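Histidinol dehydrogenase (Elizabethkingia anophelis NUHP1, PDB 6AN0) probably catalyses the last step of L-histidine biosynthesis, the zinc-dependent oxidation of L-histidinol through L-histidinaldehyde to L-histidine, with reduction of two NAD(+). Local coordinates at residues K424-V427 with S428-K432; N376-A379 with R380-G384; P164-E167 with S168-N172. All coordinates share one frame; numbering follows the deposited sequence. Where two conformers were deposited one is given.

Interaction 1 (K424-V427 with S428-K432); sequences KHAV and SVRLK
R430 reaches back along helix 421-435 to the carbonyl of A426, one turn earlier. CB packs against V427 O at 3.5 Å; the chain then bends at chi2 (98°), bringing CD to 3.3 Å from A426 O. NH1 finishes the approach with a hydrogen bond to A426 O, 2.9 Å long and 153° at the hydrogen, the oxygen lying at the guanidinium edge and tilted a little from its plane. NE and NH2 point onward to the second subunit, where they meet N356 O and form a salt bridge with D259, respectively. Backbone bonds S428 N to K424 O, V429 N to H425 O and L431 N to V427 O give the i to i+4 pattern of an alpha-helix. On another side of the helix, V429 CG1 sits over one face of the H425 imidazole, 3.7 Å from the ring centroid and 28° off its normal, a CH-pi contact. A water lies in the plane of this ring at its edge, joined to H425 ND1 and, in the conformer described, donating to S428 OG; that hydroxyl is also hydrogen-bonded to E412. V427 and L431 run side by side, with V427 CG1 3.8 Å from L431 CD1, and both touch helix 401-417; K424 NZ adds a salt bridge to E416 there. The turn also lies beside a metal site: the A426 side chain is about 9 Å from a bound zinc ion, and K424 adjoins H423, a predicted zinc ligand. Because the buried guanidinium is gripped by a carbonyl of its own helix and by a carbonyl and a carboxylate of the partner chain, its orientation is fixed from several directions, and its positive charge is probably balanced across the subunit interface.

Interaction 2 (N376-A379 with R380-G384); sequences NGYA and RNYSG. With EDO (1,2-ethanediol), chain G.
A single turn of 3-10 helix, 378-380, in the long loop between helix 360-365 and strand 391-399 holds this contact together. Its signature is R380 N donating to G377 O (3.0 Å) and N381 N to Y378 O (3.1 Å), two successive i to i+3 bonds. Y378 O accepts a second donor, Y382 N at 2.9 Å, almost along the C=O axis but bent to 138° at the hydrogen. The Y378 and Y382 rings lie side by side yet steeply inclined, planes at 77°, with Y378 CD1 3.7 Å from Y382 CE2. At the Y378 ring edge is N381 OD1, 3.5 Å from CD1, while C1 of an ethanediol, probably from the crystallisation liquor, rests over one face toward the rim. With CG on the far side of CB from its carbonyl carbon (chi1 -61°), R380 extends over G377, whose CA lies over one guanidinium face, and NH1 bonds ethanediol O2 at 3.0 Å. R380 NH2 serves L326 O. The carbonyl oxygen of Y378, which accepts from both N381 N and Y382 N, therefore ties the turn to its exit, and N381 ND2, hydrogen-bonded to D210 O and G231 O of the second subunit, fastens its end to the subunit interface.

Interaction 3 (P164-E167 with S168-N172); sequences PPDE and SGNIN
D166 and the residues two and four places on, S168 and N170, are joined first by side-chain-to-backbone hydrogen bonds. D166 OD1 takes S168 N and N170 N, each at 2.9 Å, from opposite faces of the carboxylate plane; the N170 bond is the straighter, 162° at the hydrogen. CG stands between the backbone N and the carbonyl carbon (chi1 68°), which swings OD1 over the turn. Among backbone bonds, G169 N to D166 O (2.9 Å) closes a type I turn, and D166 N to N170 O (3.0 Å) joins the two arms of the loop. One water donates to both D166 OD2 and N170 OD1. CA-H...O and van der Waals contacts gather at the base: P165 CA makes a CA-H...O contact with N170 O, I171 CD1 approaches P164 O at 3.4 Å, and P165 CB lies 4.4 Å from I171 CD1. P164 and P165 also rest on helix 50-61. G169, the last residue of the turn, takes the left-handed conformation (phi 85°). This is a type I turn with a G1 bulge, to which D166 OD1 to S168 N adds an Asx turn, here linking strand 158-163 to helix 173-181.

How the interactions relate
From the N terminus, interaction 3 comes first, folding back the chain between strand 158-163 of the mixed sheet and helix 173-181, close to Y132 and Q194, which are predicted to bind NAD(+). Interaction 2 follows, shaping the connection from helix 360-365 to strand 391-399 near E330, one of two predicted proton acceptors. Interaction 1 is last, inside the terminal helix 421-435, which packs on helix 401-417. The three are strictly in series, none enclosing or crossing another. Centres are about 33 Å apart for interactions 2 and 3 and about 65 Å for interactions 1 and 3. Interactions 1 and 2 both meet the second subunit; interaction 3 does not.

Interaction 1 (K424-V427 with S428-K432)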
loop_
_atom_site.group_PDB
_atom_site.type_symbol
_atom_site.label_atom_id
_atom_site.label_comp_id
_atom_site.label_asym_id
_atom_site.label_seq_id
_atom_site.Cartn_x
_atom_site.Cartn_y
_atom_site.Cartn_z
ATOM N N LYS A 424 -6.205 -5.029 31.101
ATOM C CA LYS A 424 -7.372 -4.845 31.959
ATOM C C LYS A 424 -7.119 -3.772 33.014
ATOM O O LYS A 424 -7.991 -2.940 33.287
ATOM C CB LYS A 424 -7.736 -6.165 32.638
ATOM C CG LYS A 424 -8.736 -6.012 33.772
ATOM C CD LYS A 424 -8.987 -7.336 34.486
ATOM C CE LYS A 424 -9.796 -7.126 35.758
ATOM N NZ LYS A 424 -10.199 -8.429 36.371
ATOM N N HIS A 425 -5.930 -3.778 33.619
ATOM C CA HIS A 425 -5.659 -2.851 34.716
ATOM C C HIS A 425 -5.607 -1.402 34.239
ATOM O O HIS A 425 -5.959 -0.496 34.998
ATOM C CB HIS A 425 -4.351 -3.231 35.416
ATOM C CG HIS A 425 -4.135 -2.520 36.718
ATOM N ND1 HIS A 425 -4.929 -2.736 37.826
ATOM C CD2 HIS A 425 -3.225 -1.587 37.085
ATOM C CE1 HIS A 425 -4.509 -1.975 38.822
ATOM N NE2 HIS A 425 -3.476 -1.269 38.399
ATOM N N ALA A 426 -5.173 -1.164 32.995
ATOM C CA ALA A 426 -5.123 0.204 32.480
ATOM C C ALA A 426 -6.514 0.827 32.404
ATOM O O ALA A 426 -6.658 2.048 32.553
ATOM C CB ALA A 426 -4.457 0.224 31.101
ATOM N N VAL A 427 -7.540 0.008 32.162
ATOM C CA VAL A 427 -8.924 0.474 32.266
ATOM C C VAL A 427 -9.337 0.604 33.730
ATOM O O VAL A 427 -9.909 1.618 34.145
ATOM C CB VAL A 427 -9.869 -0.481 31.505
ATOM C CG1 VAL A 427 -11.350 -0.095 31.745
ATOM C CG2 VAL A 427 -9.547 -0.506 30.024
ATOM N N SER A 428 -9.021 -0.417 34.533
ATOM C CA SER A 428 -9.480 -0.451 35.919
ATOM C C SER A 428 -9.062 0.795 36.696
ATOM O O SER A 428 -9.855 1.333 37.477
ATOM C CB SER A 428 -8.960 -1.714 36.606
ATOM O OG SER A 428 -9.315 -2.866 35.857
ATOM N N VAL A 429 -7.833 1.283 36.491
ATOM C CA VAL A 429 -7.395 2.442 37.270
ATOM C C VAL A 429 -8.194 3.694 36.912
ATOM O O VAL A 429 -8.448 4.540 37.780
ATOM C CB VAL A 429 -5.880 2.675 37.120
ATOM C CG1 VAL A 429 -5.118 1.496 37.694
ATOM C CG2 VAL A 429 -5.492 2.941 35.656
ATOM N N ARG A 430 -8.614 3.837 35.656
ATOM C CA ARG A 430 -9.477 4.967 35.308
ATOM C C ARG A 430 -10.843 4.844 35.976
ATOM O O ARG A 430 -11.348 5.811 36.560
ATOM C CB ARG A 430 -9.638 5.081 33.789
ATOM C CG ARG A 430 -8.635 5.999 33.094
ATOM C CD ARG A 430 -7.498 5.197 32.504
ATOM N NE ARG A 430 -6.614 5.972 31.629
ATOM C CZ ARG A 430 -5.448 5.515 31.182
ATOM N NH1 ARG A 430 -5.053 4.295 31.528
ATOM N NH2 ARG A 430 -4.676 6.256 30.386
ATOM N N LEU A 431 -11.461 3.663 35.900
ATOM C CA LEU A 431 -12.790 3.494 36.482
ATOM C C LEU A 431 -12.771 3.723 37.986
ATOM O O LEU A 431 -13.657 4.393 38.527
ATOM C CB LEU A 431 -13.332 2.104 36.168
ATOM C CG LEU A 431 -13.405 1.718 34.696
ATOM C CD1 LEU A 431 -13.900 0.282 34.552
ATOM C CD2 LEU A 431 -14.275 2.697 33.895
ATOM N N LYS A 432 -11.772 3.173 38.683
ATOM C CA LYS A 432 -11.719 3.360 40.130
ATOM C C LYS A 432 -11.499 4.824 40.491
ATOM O O LYS A 432 -12.010 5.293 41.514
ATOM C CB LYS A 432 -10.622 2.486 40.742
ATOM C CG LYS A 432 -10.835 0.985 40.566
ATOM C CD LYS A 432 -9.913 0.181 41.485
ATOM C CE LYS A 432 -9.304 -1.039 40.785
ATOM N NZ LYS A 432 -7.953 -0.773 40.182
HETATM O O HOH W 1 -7.251 -4.735 37.460
#

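Interaction 2 (N376-A379 with R380-G384)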
loop_
_atom_site.group_PDB
_atom_site.type_symbol
_atom_site.label_atom_id
_atom_site.label_comp_id
_atom_site.label_asym_id
_atom_site.label_seq_id
_atom_site.Cartn_x
_atom_site.Cartn_y
_atom_site.Cartn_z
ATOM N N ASN A 376 0.105 -6.341 -15.331
ATOM C CA ASN A 376 0.389 -7.773 -15.196
ATOM C C ASN A 376 -0.556 -8.446 -14.202
ATOM O O ASN A 376 -0.203 -9.449 -13.570
ATOM C CB ASN A 376 1.849 -8.007 -14.792
ATOM C CG ASN A 376 2.328 -9.416 -15.097
ATOM O OD1 ASN A 376 1.787 -10.100 -15.965
ATOM N ND2 ASN A 376 3.347 -9.857 -14.370
ATOM N N GLY A 377 -1.767 -7.907 -14.063
ATOM C CA GLY A 377 -2.747 -8.450 -13.149
ATOM C C GLY A 377 -2.706 -7.866 -11.757
ATOM O O GLY A 377 -3.547 -8.232 -10.924
ATOM N N TYR A 378 -1.766 -6.958 -11.470
ATOM C CA TYR A 378 -1.757 -6.318 -10.163
ATOM C C TYR A 378 -2.940 -5.389 -9.948
ATOM O O TYR A 378 -3.113 -4.885 -8.834
ATOM C CB TYR A 378 -0.443 -5.572 -9.951
ATOM C CG TYR A 378 0.676 -6.542 -9.615
ATOM C CD1 TYR A 378 0.668 -7.245 -8.412
ATOM C CD2 TYR A 378 1.709 -6.782 -10.505
ATOM C CE1 TYR A 378 1.673 -8.136 -8.093
ATOM C CE2 TYR A 378 2.727 -7.694 -10.195
ATOM C CZ TYR A 378 2.695 -8.360 -8.983
ATOM O OH TYR A 378 3.688 -9.253 -8.657
ATOM N N ALA A 379 -3.774 -5.158 -10.965
ATOM C CA ALA A 379 -5.014 -4.441 -10.688
ATOM C C ALA A 379 -5.950 -5.259 -9.799
ATOM O O ALA A 379 -6.917 -4.696 -9.267
ATOM C CB ALA A 379 -5.716 -4.048 -11.995
ATOM N N ARG A 380 -5.662 -6.555 -9.587
ATOM C CA ARG A 380 -6.438 -7.339 -8.632
ATOM C C ARG A 380 -6.222 -6.897 -7.193
ATOM O O ARG A 380 -7.074 -7.183 -6.341
ATOM C CB ARG A 380 -6.079 -8.831 -8.727
ATOM C CG ARG A 380 -6.374 -9.411 -10.090
ATOM C CD ARG A 380 -5.970 -10.885 -10.203
ATOM N NE ARG A 380 -6.113 -11.333 -11.593
ATOM C CZ ARG A 380 -5.102 -11.715 -12.369
ATOM N NH1 ARG A 380 -3.870 -11.726 -11.883
ATOM N NH2 ARG A 380 -5.324 -12.097 -13.629
ATOM N N ASN A 381 -5.079 -6.279 -6.878
ATOM C CA ASN A 381 -4.777 -6.016 -5.480
ATOM C C ASN A 381 -4.058 -4.704 -5.225
ATOM O O ASN A 381 -3.730 -4.426 -4.068
ATOM C CB ASN A 381 -3.976 -7.197 -4.858
ATOM C CG ASN A 381 -2.837 -7.736 -5.767
ATOM O OD1 ASN A 381 -2.458 -7.124 -6.756
ATOM N ND2 ASN A 381 -2.294 -8.886 -5.397
ATOM N N TYR A 382 -3.843 -3.874 -6.240
ATOM C CA TYR A 382 -3.270 -2.548 -6.053
ATOM C C TYR A 382 -4.092 -1.528 -6.816
ATOM O O TYR A 382 -4.807 -1.872 -7.758
ATOM C CB TYR A 382 -1.813 -2.461 -6.565
ATOM C CG TYR A 382 -0.820 -3.262 -5.765
ATOM C CD1 TYR A 382 -0.038 -2.647 -4.780
ATOM C CD2 TYR A 382 -0.648 -4.628 -5.999
ATOM C CE1 TYR A 382 0.905 -3.378 -4.040
ATOM C CE2 TYR A 382 0.278 -5.367 -5.265
ATOM C CZ TYR A 382 1.046 -4.736 -4.286
ATOM O OH TYR A 382 1.972 -5.451 -3.555
ATOM N N SER A 383 -3.927 -0.255 -6.434
ATOM C CA SER A 383 -4.480 0.883 -7.158
ATOM C C SER A 383 -3.380 1.583 -7.947
ATOM O O SER A 383 -2.192 1.398 -7.697
ATOM C CB SER A 383 -5.125 1.910 -6.205
ATOM O OG SER A 383 -6.098 1.324 -5.355
ATOM N N GLY A 384 -3.789 2.423 -8.890
ATOM C CA GLY A 384 -2.842 3.361 -9.460
ATOM C C GLY A 384 -2.380 4.368 -8.424
ATOM O O GLY A 384 -3.011 4.563 -7.379
HETATM C C1 EDO G . -0.438 -10.833 -9.294
HETATM O O1 EDO G . -0.329 -10.654 -10.710
HETATM C C2 EDO G . -1.800 -10.338 -8.815
HETATM O O2 EDO G . -2.784 -11.337 -9.114
#

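Interaction 3 (P164-E167 with S168-N172)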
loop_
_atom_site.group_PDB
_atom_site.type_symbol
_atom_site.label_atom_id
_atom_site.label_comp_id
_atom_site.label_asym_id
_atom_site.label_seq_id
_atom_site.Cartn_x
_atom_site.Cartn_y
_atom_site.Cartn_z
ATOM N N PRO A 164 19.117 8.907 -15.165
ATOM C CA PRO A 164 20.523 8.685 -15.557
ATOM C C PRO A 164 20.967 9.631 -16.659
ATOM O O PRO A 164 20.177 10.000 -17.539
ATOM C CB PRO A 164 20.533 7.229 -16.038
ATOM C CG PRO A 164 19.114 6.936 -16.409
ATOM C CD PRO A 164 18.262 7.743 -15.472
ATOM N N PRO A 165 22.234 10.039 -16.643
ATOM C CA PRO A 165 22.763 10.894 -17.710
ATOM C C PRO A 165 23.033 10.116 -18.987
ATOM O O PRO A 165 23.199 8.893 -18.989
ATOM C CB PRO A 165 24.078 11.414 -17.118
ATOM C CG PRO A 165 24.531 10.273 -16.233
ATOM C CD PRO A 165 23.247 9.746 -15.615
ATOM N N ASP A 166 23.107 10.856 -20.089
ATOM C CA ASP A 166 23.640 10.263 -21.303
ATOM C C ASP A 166 25.171 10.262 -21.222
ATOM O O ASP A 166 25.761 10.652 -20.209
ATOM C CB ASP A 166 23.084 10.976 -22.537
ATOM C CG ASP A 166 23.571 12.417 -22.690
ATOM O OD1 ASP A 166 24.535 12.850 -22.025
ATOM O OD2 ASP A 166 22.970 13.129 -23.521
ATOM N N GLU A 167 25.833 9.810 -22.286
ATOM C CA GLU A 167 27.284 9.653 -22.224
ATOM C C GLU A 167 28.011 10.984 -22.093
ATOM O O GLU A 167 29.189 10.998 -21.723
ATOM C CB GLU A 167 27.792 8.888 -23.450
ATOM C CG GLU A 167 27.140 7.518 -23.595
ATOM C CD GLU A 167 27.977 6.525 -24.383
ATOM O OE1 GLU A 167 29.116 6.865 -24.763
ATOM O OE2 GLU A 167 27.494 5.394 -24.608
ATOM N N SER A 168 27.342 12.097 -22.367
ATOM C CA SER A 168 27.945 13.409 -22.197
ATOM C C SER A 168 27.629 14.027 -20.844
ATOM O O SER A 168 28.014 15.176 -20.597
ATOM C CB SER A 168 27.483 14.341 -23.318
ATOM O OG SER A 168 27.777 13.776 -24.583
ATOM N N GLY A 169 26.943 13.293 -19.968
ATOM C CA GLY A 169 26.564 13.790 -18.663
ATOM C C GLY A 169 25.276 14.589 -18.603
ATOM O O GLY A 169 24.967 15.152 -17.546
ATOM N N ASN A 170 24.494 14.627 -19.677
ATOM C CA ASN A 170 23.328 15.498 -19.739
ATOM C C ASN A 170 22.022 14.743 -19.511
ATOM O O ASN A 170 21.920 13.538 -19.752
ATOM C CB ASN A 170 23.284 16.224 -21.086
ATOM C CG ASN A 170 24.479 17.119 -21.291
ATOM O OD1 ASN A 170 25.073 17.149 -22.368
ATOM N ND2 ASN A 170 24.859 17.840 -20.244
ATOM N N ILE A 171 21.022 15.480 -19.017
ATOM C CA ILE A 171 19.658 15.003 -18.831
ATOM C C ILE A 171 18.779 15.694 -19.865
ATOM O O ILE A 171 18.974 16.883 -20.148
ATOM C CB ILE A 171 19.157 15.303 -17.404
ATOM C CG1 ILE A 171 20.086 14.687 -16.355
ATOM C CG2 ILE A 171 17.715 14.838 -17.203
ATOM C CD1 ILE A 171 20.164 13.199 -16.426
ATOM N N ASN A 172 17.816 14.961 -20.422
ATOM C CA ASN A 172 16.950 15.531 -21.446
ATOM C C ASN A 172 16.289 16.810 -20.928
ATOM O O ASN A 172 15.808 16.836 -19.790
ATOM C CB ASN A 172 15.872 14.528 -21.857
ATOM C CG ASN A 172 15.120 14.975 -23.099
ATOM O OD1 ASN A 172 14.280 15.872 -23.040
ATOM N ND2 ASN A 172 15.430 14.363 -24.229
HETATM O O HOH W 2 24.021 15.383 -24.623
#